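Local coordinates for protein leucine aminopeptidase 1 (Caenorhabditis elegans, PDB 2HC9) that removes N-terminal amino acids, preferably leucine, from peptides as a two-zinc M17 aminopeptidase that probably serves in digestion, at residues 231-236 and 299-304; 245-250 and 356-361; 21-26 and 109-114; 73-78 and 95-100. The protein carries 1 engineered substitution. All blocks are in the same frame, centred on the assembly; numbering follows the deposited sequence. Where two conformers were deposited one is given.

From the N terminus, strand 18-25 comes first, and interaction 3 closes a loop of the N-terminal domain by pairing 21-26 with 109-114. Interaction 4 (73-78 with 95-100) falls wholly within that loop and lays the end of helix 90-97 against the next strand of the same sheet; the two contacts touch, with Ile21 meeting Leu97. The catalytic domain follows, where interactions 1 and 2 cross: 231-236, 245-250, 299-304 and 356-361 alternate along the chain. Strand 297-307 lies between 232-238 and 246-254, so both contacts belong to one sheet. The centres of interactions 1 and 3 are about 38 Å apart.

Interaction 1 (231-236 and 299-304); sequences PAFVVL and HACLCI
An antiparallel strand pair in the central sheet of the catalytic domain joins residues 231-236 to 299-304, with the strand directions 170° apart. Three hydrogen-bonded pairs, Ala232 with Ile304, Val234 with Leu302 and Leu236 with Ala300, each exchange two backbone bonds; in the middle pair Leu302 N reaches Val234 O at 2.8 Å. The non-hydrogen-bonded pairs between them, Phe233 with Cys303 and Val235 with Cys301, add CA-H...O contacts such as Val235 CA to Ala300 O at 3.2 Å.

On the face bearing Phe233, the ring is swung across to the partner strand because CG stands anti to the backbone N (chi1 -178°). Its CE1 comes within 3.9 Å of Cys303 SG, and the sulfur sits at the ring edge, 5.0 Å from the centroid of the Phe233 ring. Further along, Phe233 CZ rests 3.9 Å from Cys301 CB. Tyr347 meets the same ring edge-to-face, and Phe217 also packs against it.

The other face is aliphatic. Val234 turns CG2 to Ile304 CD1, 3.9 Å away, the two side chains running at a slant, while Leu236 CB and Ala300 CB are neighbours at 4.3 Å. Helices 186-199 and 277-290 cover this side.

The side chain of Cys303 lies about 6 Å from that of Lys252, a zinc ligand, and about 11 Å from a zinc ion, so the pair borders the metal centre outside its first shell. Such a mixed sheet with helices on its faces is the core of the M17 catalytic domain.

Interaction 2 (245-250 and 356-361); sequences EHIALV and TIFDMA
Phe358 and Leu249 lie side by side and point the same way from two parallel strands, Leu249 CD2 touching Phe358 CD2 at 3.9 Å. Ile247 extends the row: its CG2 comes to the edge of the Phe358 ring, in the ring plane, 3.8 Å from CE2 of Phe358. With CG anti to its carbonyl carbon (chi1 -64°), Phe358 holds this ring edge alongside the neighbouring strand, and Phe476 of helix 473-480 meets the ring edge-to-face.

On the reverse face Val250 and Ile357 run alongside each other, CG2 of Val250 lying 4.1 Å from CG2 of Ile357, and Ile357 also packs on helix 337-350. Asp359 stands opposite Val250 in the register, but its carboxylate leads away to His455 and Trp453.

Five backbone hydrogen bonds join the strands, including Val250 N to Phe358 O at 2.8 Å. At the start, a water bridges Glu245 OE1, at 2.6 Å, and Thr356 OG1, at 2.7 Å, while accepting from His246 N; Thr356 OG1 also binds Arg452.

The chemistry is thus divided: apolar contacts occur on both faces of the pair, while the buried carboxylate of Asp359 is satisfied by a hydrogen bond to each oxygen, which probably fixes its rotation.

Interaction 3 (21-26 and 109-114); sequences IIVGKK and VHFVLF
This is a parallel strand pairing inside the six-stranded sheet of the N-terminal domain, where strand 18-25 lies between 108-114 and 72-77. Strands 21-25 and 109-114 run 19° apart, and four backbone hydrogen bonds zigzag between them. Ile21 N takes His110 O at 2.8 Å and Ile21 O receives Val112 N; Val23 then repeats the scheme with Val112 O and Phe114 N, the last bond being 2.8 Å from Phe114 N to Val23 O.

Ile21 and Phe111 stand side by side on one face. Ile21 meets the CD1 and CE1 atoms of the ring, CE1 of Phe111 lying 3.7 Å from Ile21 CB and 3.8 Å from Ile21 CD1, so that the isoleucine follows the ring along its length. Next to them, Val23 CG1 meets Leu113 CD1 at 3.9 Å; the leucine reaches across since its CG is anti to the backbone N (chi1 175°). Helix 90-97 covers this face through Leu97 and Ile93.

The opposite face carries Ile22 and Phe114. Here Ile22 CG2 abuts the ring edge in its plane, 3.7 Å from CE2 of Phe114, while Phe38 meets that ring edge-to-face.

Past Val23 a water links the two segments, accepting from Lys25 N and donating to Phe114 O at 2.6 Å. Lys25 itself turns off to a salt bridge with Asp119.

Amide bonds and one water thus link the backbones, while the buried body of the contact relies on branched aliphatic groups packed against each other and against the phenyl rings.

Interaction 4 (73-78 and 95-100); sequences HLITVP and KELKPI. With SO4 (sulfate ion), chain E.
His73, near the start of the strand, lays its imidazole against Ile100, the two side chains coming from opposite directions. In the conformer given, one of two deposited for His73, Ile100 CD1 sits over one face of the ring, 3.7 Å from the centroid of the His73 ring and 14° off its normal, a CH-pi contact displaced somewhat toward CG. The CG2 branch of Ile100 reaches CE1 of His73 at 3.6 Å, so two methyl groups of one isoleucine touch the same ring. Arg64 of strand 63-66 also packs on both residues.

Leu74 turns to the other side of the sheet, against Ile22 and Leu29. Two residues on from His73, Ile75 points to the helix end and divides its branches. CD1 of Ile75 presses against Leu97 CB at 3.7 Å, the two side chains crossing at about a right angle, while CG2 lies 3.9 Å from Glu96 CB. With CG1 anti to the carbonyl carbon (chi1 -68°), the longer branch carries CD1 of Ile75 to Leu97 and within 4.5 Å of Ile100 CD1.

The contact is helix-on-sheet packing in the alpha/beta N-terminal domain: the end of helix 90-97 rests on strand 72-77. A type I turn from Leu97 to Ile100, closed by Ile100 N to Leu97 O at 2.8 Å, bends the chain back so that Ile100 reaches His73. On this turn Lys98 extends to a sulfate ion, probably from the crystallisation liquor, with NZ of Lys98 3.0 Å from sulfate O3; Arg467 binds the same ion.

Beyond Ile75, Thr76 points away from 95-100.

Interaction 1 (231-236 and 299-304)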
loop_
_atom_site.group_PDB
_atom_site.type_symbol
_atom_site.label_atom_id
_atom_site.label_comp_id
_atom_site.label_asym_id
_atom_site.label_seq_id
_atom_site.Cartn_x
_atom_site.Cartn_y
_atom_site.Cartn_z
ATOM N N PRO A 231 -29.230 15.513 -10.895
ATOM C CA PRO A 231 -28.302 16.523 -11.383
ATOM C C PRO A 231 -29.082 17.759 -11.890
ATOM O O PRO A 231 -30.260 17.635 -12.245
ATOM C CB PRO A 231 -27.579 15.797 -12.561
ATOM C CG PRO A 231 -28.580 14.737 -13.024
ATOM C CD PRO A 231 -29.222 14.279 -11.722
ATOM N N ALA A 232 -28.431 18.920 -11.938
ATOM C CA ALA A 232 -29.053 20.137 -12.468
ATOM C C ALA A 232 -28.004 21.013 -13.080
ATOM O O ALA A 232 -26.831 20.983 -12.690
ATOM C CB ALA A 232 -29.780 20.920 -11.352
ATOM N N PHE A 233 -28.444 21.812 -14.040
ATOM C CA PHE A 233 -27.662 22.909 -14.565
ATOM C C PHE A 233 -28.491 24.188 -14.367
ATOM O O PHE A 233 -29.657 24.256 -14.783
ATOM C CB PHE A 233 -27.444 22.665 -16.053
ATOM C CG PHE A 233 -26.602 23.718 -16.742
ATOM C CD1 PHE A 233 -25.265 23.917 -16.387
ATOM C CD2 PHE A 233 -27.133 24.458 -17.783
ATOM C CE1 PHE A 233 -24.454 24.830 -17.059
ATOM C CE2 PHE A 233 -26.344 25.383 -18.467
ATOM C CZ PHE A 233 -25.007 25.590 -18.105
ATOM N N VAL A 234 -27.902 25.161 -13.687
ATOM C CA VAL A 234 -28.609 26.411 -13.377
ATOM C C VAL A 234 -27.878 27.558 -14.036
ATOM O O VAL A 234 -26.657 27.702 -13.868
ATOM C CB VAL A 234 -28.648 26.650 -11.852
ATOM C CG1 VAL A 234 -29.258 28.046 -11.514
ATOM C CG2 VAL A 234 -29.431 25.511 -11.164
ATOM N N VAL A 235 -28.618 28.401 -14.755
ATOM C CA VAL A 235 -28.024 29.602 -15.360
ATOM C C VAL A 235 -28.725 30.818 -14.745
ATOM O O VAL A 235 -29.954 30.884 -14.790
ATOM C CB VAL A 235 -28.232 29.625 -16.896
ATOM C CG1 VAL A 235 -27.528 30.850 -17.520
ATOM C CG2 VAL A 235 -27.699 28.326 -17.521
ATOM N N LEU A 236 -27.951 31.754 -14.207
ATOM C CA LEU A 236 -28.484 33.085 -13.868
ATOM C C LEU A 236 -27.907 34.041 -14.886
ATOM O O LEU A 236 -26.686 34.143 -15.008
ATOM C CB LEU A 236 -28.022 33.511 -12.472
ATOM C CG LEU A 236 -28.196 32.438 -11.382
ATOM C CD1 LEU A 236 -27.726 33.012 -10.044
ATOM C CD2 LEU A 236 -29.669 31.950 -11.318
ATOM N N HIS A 299 -23.168 35.962 -16.897
ATOM C CA HIS A 299 -23.941 34.739 -16.619
ATOM C C HIS A 299 -23.213 33.918 -15.541
ATOM O O HIS A 299 -21.985 33.797 -15.574
ATOM C CB HIS A 299 -24.078 33.863 -17.872
ATOM C CG HIS A 299 -24.525 34.599 -19.106
ATOM N ND1 HIS A 299 -25.857 34.766 -19.431
ATOM C CD2 HIS A 299 -23.816 35.170 -20.111
ATOM C CE1 HIS A 299 -25.949 35.417 -20.582
ATOM N NE2 HIS A 299 -24.724 35.680 -21.012
ATOM N N ALA A 300 -23.967 33.365 -14.597
ATOM C CA ALA A 300 -23.437 32.321 -13.697
ATOM C C ALA A 300 -24.019 31.000 -14.187
ATOM O O ALA A 300 -25.242 30.883 -14.339
ATOM C CB ALA A 300 -23.833 32.597 -12.245
ATOM N N CYS A 301 -23.154 30.015 -14.465
ATOM C CA CYS A 301 -23.610 28.721 -14.964
ATOM C C CYS A 301 -23.108 27.672 -13.977
ATOM O O CYS A 301 -21.898 27.471 -13.858
ATOM C CB CYS A 301 -23.006 28.399 -16.346
ATOM S SG CYS A 301 -23.361 29.653 -17.604
ATOM N N LEU A 302 -24.025 27.035 -13.266
ATOM C CA LEU A 302 -23.662 26.142 -12.163
ATOM C C LEU A 302 -23.974 24.711 -12.533
ATOM O O LEU A 302 -25.109 24.391 -12.853
ATOM C CB LEU A 302 -24.401 26.530 -10.878
ATOM C CG LEU A 302 -24.225 28.018 -10.504
ATOM C CD1 LEU A 302 -24.955 28.275 -9.194
ATOM C CD2 LEU A 302 -22.767 28.501 -10.415
ATOM N N CYS A 303 -22.952 23.845 -12.495
ATOM C CA CYS A 303 -23.142 22.450 -12.853
ATOM C C CYS A 303 -23.235 21.681 -11.545
ATOM O O CYS A 303 -22.230 21.562 -10.839
ATOM C CB CYS A 303 -21.931 21.977 -13.686
ATOM S SG CYS A 303 -21.630 23.039 -15.142
ATOM N N ILE A 304 -24.434 21.196 -11.211
ATOM C CA ILE A 304 -24.735 20.772 -9.822
ATOM C C ILE A 304 -25.099 19.277 -9.825
ATOM O O ILE A 304 -26.115 18.879 -10.383
ATOM C CB ILE A 304 -25.894 21.574 -9.222
ATOM C CG1 ILE A 304 -25.511 23.065 -9.123
ATOM C CG2 ILE A 304 -26.240 21.052 -7.799
ATOM C CD1 ILE A 304 -26.732 23.993 -8.818
#

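Interaction 2 (245-250 and 356-361)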
loop_
_atom_site.group_PDB
_atom_site.type_symbol
_atom_site.label_atom_id
_atom_site.label_comp_id
_atom_site.label_asym_id
_atom_site.label_seq_id
_atom_site.Cartn_x
_atom_site.Cartn_y
_atom_site.Cartn_z
ATOM N N GLU A 245 -18.954 43.348 -23.672
ATOM C CA GLU A 245 -18.550 42.020 -23.149
ATOM C C GLU A 245 -19.721 41.090 -22.839
ATOM O O GLU A 245 -20.843 41.526 -22.537
ATOM C CB GLU A 245 -17.682 42.156 -21.889
ATOM C CG GLU A 245 -16.476 43.104 -22.021
ATOM C CD GLU A 245 -15.480 42.718 -23.117
ATOM O OE1 GLU A 245 -15.435 41.535 -23.527
ATOM O OE2 GLU A 245 -14.732 43.619 -23.570
ATOM N N HIS A 246 -19.444 39.791 -22.889
ATOM C CA HIS A 246 -20.438 38.773 -22.619
ATOM C C HIS A 246 -19.681 37.699 -21.850
ATOM O O HIS A 246 -18.913 36.938 -22.440
ATOM C CB HIS A 246 -20.997 38.218 -23.945
ATOM C CG HIS A 246 -21.846 39.213 -24.664
ATOM N ND1 HIS A 246 -21.307 40.193 -25.468
ATOM C CD2 HIS A 246 -23.178 39.442 -24.625
ATOM C CE1 HIS A 246 -22.277 40.960 -25.929
ATOM N NE2 HIS A 246 -23.421 40.529 -25.433
ATOM N N ILE A 247 -19.830 37.728 -20.525
ATOM C CA ILE A 247 -18.911 37.014 -19.626
ATOM C C ILE A 247 -19.689 35.893 -18.942
ATOM O O ILE A 247 -20.793 36.123 -18.452
ATOM C CB ILE A 247 -18.319 37.989 -18.554
ATOM C CG1 ILE A 247 -17.550 39.136 -19.240
ATOM C CG2 ILE A 247 -17.449 37.236 -17.551
ATOM C CD1 ILE A 247 -17.334 40.369 -18.365
ATOM N N ALA A 248 -19.131 34.677 -18.937
ATOM C CA ALA A 248 -19.753 33.557 -18.219
ATOM C C ALA A 248 -18.858 33.126 -17.075
ATOM O O ALA A 248 -17.631 33.025 -17.231
ATOM C CB ALA A 248 -20.007 32.389 -19.149
ATOM N N LEU A 249 -19.479 32.875 -15.918
ATOM C CA LEU A 249 -18.808 32.304 -14.764
ATOM C C LEU A 249 -19.356 30.893 -14.556
ATOM O O LEU A 249 -20.472 30.722 -14.051
ATOM C CB LEU A 249 -19.083 33.140 -13.493
ATOM C CG LEU A 249 -18.718 34.620 -13.621
ATOM C CD1 LEU A 249 -19.224 35.436 -12.422
ATOM C CD2 LEU A 249 -17.194 34.832 -13.821
ATOM N N VAL A 250 -18.566 29.899 -14.950
ATOM C CA VAL A 250 -19.020 28.504 -14.905
ATOM C C VAL A 250 -18.388 27.864 -13.655
ATOM O O VAL A 250 -17.178 27.904 -13.485
ATOM C CB VAL A 250 -18.626 27.728 -16.196
ATOM C CG1 VAL A 250 -19.298 26.308 -16.222
ATOM C CG2 VAL A 250 -19.045 28.540 -17.494
ATOM N N THR A 356 -16.091 35.742 -23.157
ATOM C CA THR A 356 -15.124 35.536 -22.080
ATOM C C THR A 356 -15.732 34.468 -21.161
ATOM O O THR A 356 -16.807 34.678 -20.558
ATOM C CB THR A 356 -14.839 36.852 -21.295
ATOM O OG1 THR A 356 -14.437 37.879 -22.215
ATOM C CG2 THR A 356 -13.697 36.645 -20.280
ATOM N N ILE A 357 -15.067 33.315 -21.081
ATOM C CA ILE A 357 -15.611 32.174 -20.313
ATOM C C ILE A 357 -14.607 31.776 -19.231
ATOM O O ILE A 357 -13.475 31.372 -19.524
ATOM C CB ILE A 357 -15.927 30.952 -21.216
ATOM C CG1 ILE A 357 -16.920 31.344 -22.334
ATOM C CG2 ILE A 357 -16.430 29.746 -20.357
ATOM C CD1 ILE A 357 -17.083 30.275 -23.424
ATOM N N PHE A 358 -15.024 31.945 -17.979
ATOM C CA PHE A 358 -14.243 31.509 -16.818
ATOM C C PHE A 358 -14.890 30.260 -16.288
ATOM O O PHE A 358 -16.113 30.191 -16.175
ATOM C CB PHE A 358 -14.265 32.577 -15.702
ATOM C CG PHE A 358 -13.624 33.874 -16.087
ATOM C CD1 PHE A 358 -12.246 34.046 -15.949
ATOM C CD2 PHE A 358 -14.404 34.946 -16.522
ATOM C CE1 PHE A 358 -11.636 35.263 -16.270
ATOM C CE2 PHE A 358 -13.813 36.180 -16.856
ATOM C CZ PHE A 358 -12.415 36.331 -16.740
ATOM N N ASP A 359 -14.081 29.274 -15.924
ATOM C CA ASP A 359 -14.617 28.167 -15.146
ATOM C C ASP A 359 -13.754 28.023 -13.903
ATOM O O ASP A 359 -12.540 28.215 -13.963
ATOM C CB ASP A 359 -14.736 26.867 -15.988
ATOM C CG ASP A 359 -13.402 26.164 -16.192
ATOM O OD1 ASP A 359 -12.802 26.311 -17.282
ATOM O OD2 ASP A 359 -12.955 25.451 -15.260
ATOM N N MET A 360 -14.383 27.760 -12.763
ATOM C CA MET A 360 -13.637 27.663 -11.519
ATOM C C MET A 360 -14.115 26.416 -10.805
ATOM O O MET A 360 -15.321 26.145 -10.748
ATOM C CB MET A 360 -13.899 28.890 -10.649
ATOM C CG MET A 360 -13.053 28.914 -9.371
ATOM S SD MET A 360 -13.079 30.462 -8.422
ATOM C CE MET A 360 -14.762 30.496 -7.724
ATOM N N ALA A 361 -13.176 25.660 -10.252
ATOM C CA ALA A 361 -13.483 24.313 -9.767
ATOM C C ALA A 361 -12.476 23.896 -8.721
ATOM O O ALA A 361 -11.293 24.187 -8.844
ATOM C CB ALA A 361 -13.443 23.314 -10.904
HETATM O O HOH W 1 -16.586 39.190 -23.301
#

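Interaction 3 (21-26 and 109-114)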
loop_
_atom_site.group_PDB
_atom_site.type_symbol
_atom_site.label_atom_id
_atom_site.label_comp_id
_atom_site.label_asym_id
_atom_site.label_seq_id
_atom_site.Cartn_x
_atom_site.Cartn_y
_atom_site.Cartn_z
ATOM N N ILE A 21 -10.662 44.384 18.164
ATOM C CA ILE A 21 -9.467 43.907 17.470
ATOM C C ILE A 21 -8.933 44.999 16.552
ATOM O O ILE A 21 -9.633 45.458 15.646
ATOM C CB ILE A 21 -9.748 42.585 16.697
ATOM C CG1 ILE A 21 -10.158 41.491 17.690
ATOM C CG2 ILE A 21 -8.501 42.165 15.861
ATOM C CD1 ILE A 21 -10.701 40.267 17.058
ATOM N N ILE A 22 -7.697 45.427 16.817
ATOM C CA ILE A 22 -7.027 46.440 15.985
ATOM C C ILE A 22 -6.102 45.762 14.974
ATOM O O ILE A 22 -5.325 44.877 15.331
ATOM C CB ILE A 22 -6.199 47.435 16.850
ATOM C CG1 ILE A 22 -7.105 48.073 17.907
ATOM C CG2 ILE A 22 -5.512 48.521 15.965
ATOM C CD1 ILE A 22 -6.326 48.682 19.088
ATOM N N VAL A 23 -6.197 46.177 13.712
ATOM C CA VAL A 23 -5.434 45.536 12.640
ATOM C C VAL A 23 -4.679 46.557 11.789
ATOM O O VAL A 23 -5.249 47.563 11.344
ATOM C CB VAL A 23 -6.361 44.681 11.731
ATOM C CG1 VAL A 23 -5.518 43.888 10.681
ATOM C CG2 VAL A 23 -7.227 43.758 12.582
ATOM N N GLY A 24 -3.387 46.308 11.561
ATOM C CA GLY A 24 -2.629 47.168 10.648
ATOM C C GLY A 24 -1.241 46.627 10.330
ATOM O O GLY A 24 -0.662 45.904 11.121
ATOM N N LYS A 25 -0.714 47.001 9.171
ATOM C CA LYS A 25 0.727 46.898 8.938
ATOM C C LYS A 25 1.556 47.707 9.914
ATOM O O LYS A 25 1.181 48.813 10.317
ATOM C CB LYS A 25 1.088 47.254 7.501
ATOM C CG LYS A 25 0.606 46.200 6.488
ATOM C CD LYS A 25 0.809 46.682 5.073
ATOM C CE LYS A 25 0.691 45.529 4.080
ATOM N NZ LYS A 25 0.660 46.047 2.696
ATOM N N LYS A 26 2.701 47.142 10.271
ATOM C CA LYS A 26 3.613 47.736 11.234
ATOM C C LYS A 26 3.924 49.195 10.904
ATOM O O LYS A 26 3.886 50.047 11.781
ATOM C CB LYS A 26 4.911 46.898 11.250
ATOM C CG LYS A 26 5.866 47.214 12.393
ATOM C CD LYS A 26 5.234 46.886 13.742
ATOM C CE LYS A 26 6.072 47.415 14.881
ATOM N NZ LYS A 26 7.394 46.739 14.939
ATOM N N VAL A 109 -18.287 42.565 18.137
ATOM C CA VAL A 109 -16.859 42.604 17.784
ATOM C C VAL A 109 -16.561 43.833 16.948
ATOM O O VAL A 109 -17.154 44.046 15.894
ATOM C CB VAL A 109 -16.385 41.347 17.059
ATOM C CG1 VAL A 109 -14.840 41.367 16.940
ATOM C CG2 VAL A 109 -16.841 40.128 17.844
ATOM N N HIS A 110 -15.645 44.649 17.441
ATOM C CA HIS A 110 -15.307 45.883 16.770
ATOM C C HIS A 110 -13.886 45.765 16.187
ATOM O O HIS A 110 -12.913 45.623 16.952
ATOM C CB HIS A 110 -15.372 47.035 17.787
ATOM C CG HIS A 110 -15.359 48.400 17.158
ATOM N ND1 HIS A 110 -15.303 49.557 17.905
ATOM C CD2 HIS A 110 -15.412 48.791 15.861
ATOM C CE1 HIS A 110 -15.318 50.604 17.094
ATOM N NE2 HIS A 110 -15.380 50.168 15.850
ATOM N N PHE A 111 -13.780 45.806 14.859
ATOM C CA PHE A 111 -12.462 45.905 14.195
ATOM C C PHE A 111 -12.157 47.345 13.868
ATOM O O PHE A 111 -12.975 48.043 13.256
ATOM C CB PHE A 111 -12.372 45.071 12.902
ATOM C CG PHE A 111 -12.459 43.590 13.156
ATOM C CD1 PHE A 111 -11.302 42.823 13.266
ATOM C CD2 PHE A 111 -13.704 42.991 13.370
ATOM C CE1 PHE A 111 -11.386 41.458 13.566
ATOM C CE2 PHE A 111 -13.807 41.629 13.664
ATOM C CZ PHE A 111 -12.651 40.852 13.760
ATOM N N VAL A 112 -10.957 47.755 14.245
ATOM C CA VAL A 112 -10.381 48.988 13.720
ATOM C C VAL A 112 -9.270 48.600 12.745
ATOM O O VAL A 112 -8.197 48.129 13.150
ATOM C CB VAL A 112 -9.819 49.886 14.823
ATOM C CG1 VAL A 112 -9.203 51.145 14.177
ATOM C CG2 VAL A 112 -10.949 50.289 15.807
ATOM N N LEU A 113 -9.560 48.801 11.476
ATOM C CA LEU A 113 -8.657 48.396 10.388
ATOM C C LEU A 113 -7.926 49.609 9.816
ATOM O O LEU A 113 -8.512 50.405 9.073
ATOM C CB LEU A 113 -9.443 47.668 9.287
ATOM C CG LEU A 113 -8.665 47.272 8.006
ATOM C CD1 LEU A 113 -7.519 46.297 8.338
ATOM C CD2 LEU A 113 -9.613 46.633 7.001
ATOM N N PHE A 114 -6.636 49.719 10.142
ATOM C CA PHE A 114 -5.784 50.768 9.561
ATOM C C PHE A 114 -5.138 50.241 8.292
ATOM O O PHE A 114 -4.120 49.578 8.344
ATOM C CB PHE A 114 -4.682 51.157 10.543
ATOM C CG PHE A 114 -5.189 51.833 11.784
ATOM C CD1 PHE A 114 -5.646 53.151 11.737
ATOM C CD2 PHE A 114 -5.171 51.164 13.007
ATOM C CE1 PHE A 114 -6.113 53.798 12.899
ATOM C CE2 PHE A 114 -5.630 51.795 14.180
ATOM C CZ PHE A 114 -6.099 53.119 14.121
HETATM O O HOH W 2 -2.252 48.295 7.135
#

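Interaction 4 (73-78 and 95-100)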
loop_
_atom_site.group_PDB
_atom_site.type_symbol
_atom_site.label_atom_id
_atom_site.label_comp_id
_atom_site.label_asym_id
_atom_site.label_seq_id
_atom_site.Cartn_x
_atom_site.Cartn_y
_atom_site.Cartn_z
ATOM N N HIS A 73 -7.345 42.376 21.105
ATOM C CA HIS A 73 -6.127 41.947 20.407
ATOM C C HIS A 73 -5.635 43.035 19.459
ATOM O O HIS A 73 -6.449 43.747 18.868
ATOM C CB HIS A 73 -6.432 40.695 19.571
ATOM C CG HIS A 73 -6.799 39.501 20.387
ATOM N ND1 HIS A 73 -8.095 39.231 20.774
ATOM C CD2 HIS A 73 -6.039 38.502 20.891
ATOM C CE1 HIS A 73 -8.115 38.115 21.477
ATOM N NE2 HIS A 73 -6.880 37.654 21.566
ATOM N N LEU A 74 -4.318 43.121 19.284
ATOM C CA LEU A 74 -3.723 43.857 18.162
ATOM C C LEU A 74 -3.097 42.832 17.201
ATOM O O LEU A 74 -2.317 41.980 17.617
ATOM C CB LEU A 74 -2.623 44.795 18.674
ATOM C CG LEU A 74 -1.739 45.527 17.646
ATOM C CD1 LEU A 74 -2.531 46.576 16.886
ATOM C CD2 LEU A 74 -0.565 46.201 18.318
ATOM N N ILE A 75 -3.436 42.946 15.926
ATOM C CA ILE A 75 -2.840 42.125 14.876
ATOM C C ILE A 75 -1.926 43.009 14.017
ATOM O O ILE A 75 -2.381 43.959 13.375
ATOM C CB ILE A 75 -3.927 41.431 14.007
ATOM C CG1 ILE A 75 -4.670 40.379 14.846
ATOM C CG2 ILE A 75 -3.295 40.788 12.738
ATOM C CD1 ILE A 75 -5.860 39.719 14.076
ATOM N N THR A 76 -0.634 42.694 14.043
ATOM C CA THR A 76 0.332 43.370 13.204
ATOM C C THR A 76 0.578 42.565 11.923
ATOM O O THR A 76 0.942 41.384 11.974
ATOM C CB THR A 76 1.652 43.626 13.974
ATOM O OG1 THR A 76 1.368 44.384 15.162
ATOM C CG2 THR A 76 2.648 44.393 13.107
ATOM N N VAL A 77 0.382 43.224 10.792
ATOM C CA VAL A 77 0.549 42.627 9.469
ATOM C C VAL A 77 1.944 43.021 8.971
ATOM O O VAL A 77 2.342 44.174 9.111
ATOM C CB VAL A 77 -0.532 43.215 8.494
ATOM C CG1 VAL A 77 -0.419 42.612 7.068
ATOM C CG2 VAL A 77 -1.929 42.957 9.060
ATOM N N PRO A 78 2.691 42.073 8.370
ATOM C CA PRO A 78 4.006 42.470 7.849
ATOM C C PRO A 78 3.926 43.459 6.691
ATOM O O PRO A 78 2.958 43.454 5.911
ATOM C CB PRO A 78 4.656 41.152 7.417
ATOM C CG PRO A 78 3.589 40.131 7.402
ATOM C CD PRO A 78 2.386 40.644 8.152
ATOM N N LYS A 95 -4.405 34.285 9.312
ATOM C CA LYS A 95 -3.606 33.404 10.178
ATOM C C LYS A 95 -3.686 33.774 11.667
ATOM O O LYS A 95 -3.770 32.903 12.542
ATOM C CB LYS A 95 -2.137 33.430 9.720
ATOM C CG LYS A 95 -1.227 32.526 10.542
ATOM C CD LYS A 95 0.205 32.556 10.087
ATOM C CE LYS A 95 0.857 33.896 10.400
ATOM N NZ LYS A 95 1.100 34.646 9.134
ATOM N N GLU A 96 -3.633 35.073 11.953
ATOM C CA GLU A 96 -3.618 35.559 13.331
ATOM C C GLU A 96 -5.016 35.636 13.935
ATOM O O GLU A 96 -5.190 35.465 15.141
ATOM C CB GLU A 96 -2.960 36.955 13.403
ATOM C CG GLU A 96 -1.479 36.989 12.967
ATOM C CD GLU A 96 -0.549 36.052 13.750
ATOM O OE1 GLU A 96 -0.918 35.537 14.815
ATOM O OE2 GLU A 96 0.600 35.861 13.291
ATOM N N LEU A 97 -6.006 35.896 13.087
ATOM C CA LEU A 97 -7.369 36.146 13.563
ATOM C C LEU A 97 -8.188 34.852 13.712
ATOM O O LEU A 97 -8.957 34.700 14.657
ATOM C CB LEU A 97 -8.082 37.134 12.637
ATOM C CG LEU A 97 -9.557 37.502 12.926
ATOM C CD1 LEU A 97 -9.745 38.093 14.338
ATOM C CD2 LEU A 97 -10.119 38.439 11.846
ATOM N N LYS A 98 -8.041 33.928 12.765
ATOM C CA LYS A 98 -8.870 32.712 12.772
ATOM C C LYS A 98 -8.866 31.973 14.109
ATOM O O LYS A 98 -9.919 31.492 14.528
ATOM C CB LYS A 98 -8.495 31.779 11.592
ATOM C CG LYS A 98 -9.412 30.590 11.376
ATOM C CD LYS A 98 -10.825 31.038 11.001
ATOM C CE LYS A 98 -11.777 29.848 10.978
ATOM N NZ LYS A 98 -12.197 29.545 12.349
ATOM N N PRO A 99 -7.705 31.889 14.806
ATOM C CA PRO A 99 -7.715 31.251 16.129
ATOM C C PRO A 99 -8.467 31.962 17.236
ATOM O O PRO A 99 -8.773 31.335 18.257
ATOM C CB PRO A 99 -6.220 31.226 16.519
ATOM C CG PRO A 99 -5.496 31.316 15.222
ATOM C CD PRO A 99 -6.322 32.262 14.429
ATOM N N ILE A 100 -8.704 33.265 17.090
ATOM C CA ILE A 100 -9.288 34.015 18.187
ATOM C C ILE A 100 -10.710 33.555 18.489
ATOM O O ILE A 100 -11.539 33.434 17.594
ATOM C CB ILE A 100 -9.239 35.526 17.949
ATOM C CG1 ILE A 100 -7.779 35.997 17.910
ATOM C CG2 ILE A 100 -10.041 36.281 19.039
ATOM C CD1 ILE A 100 -7.652 37.464 17.484
HETATM S S SO4 E . -14.562 27.544 14.016
HETATM O O1 SO4 E . -14.376 28.987 14.205
HETATM O O2 SO4 E . -15.981 27.201 14.137
HETATM O O3 SO4 E . -14.033 27.185 12.686
HETATM O O4 SO4 E . -13.856 26.768 15.035
#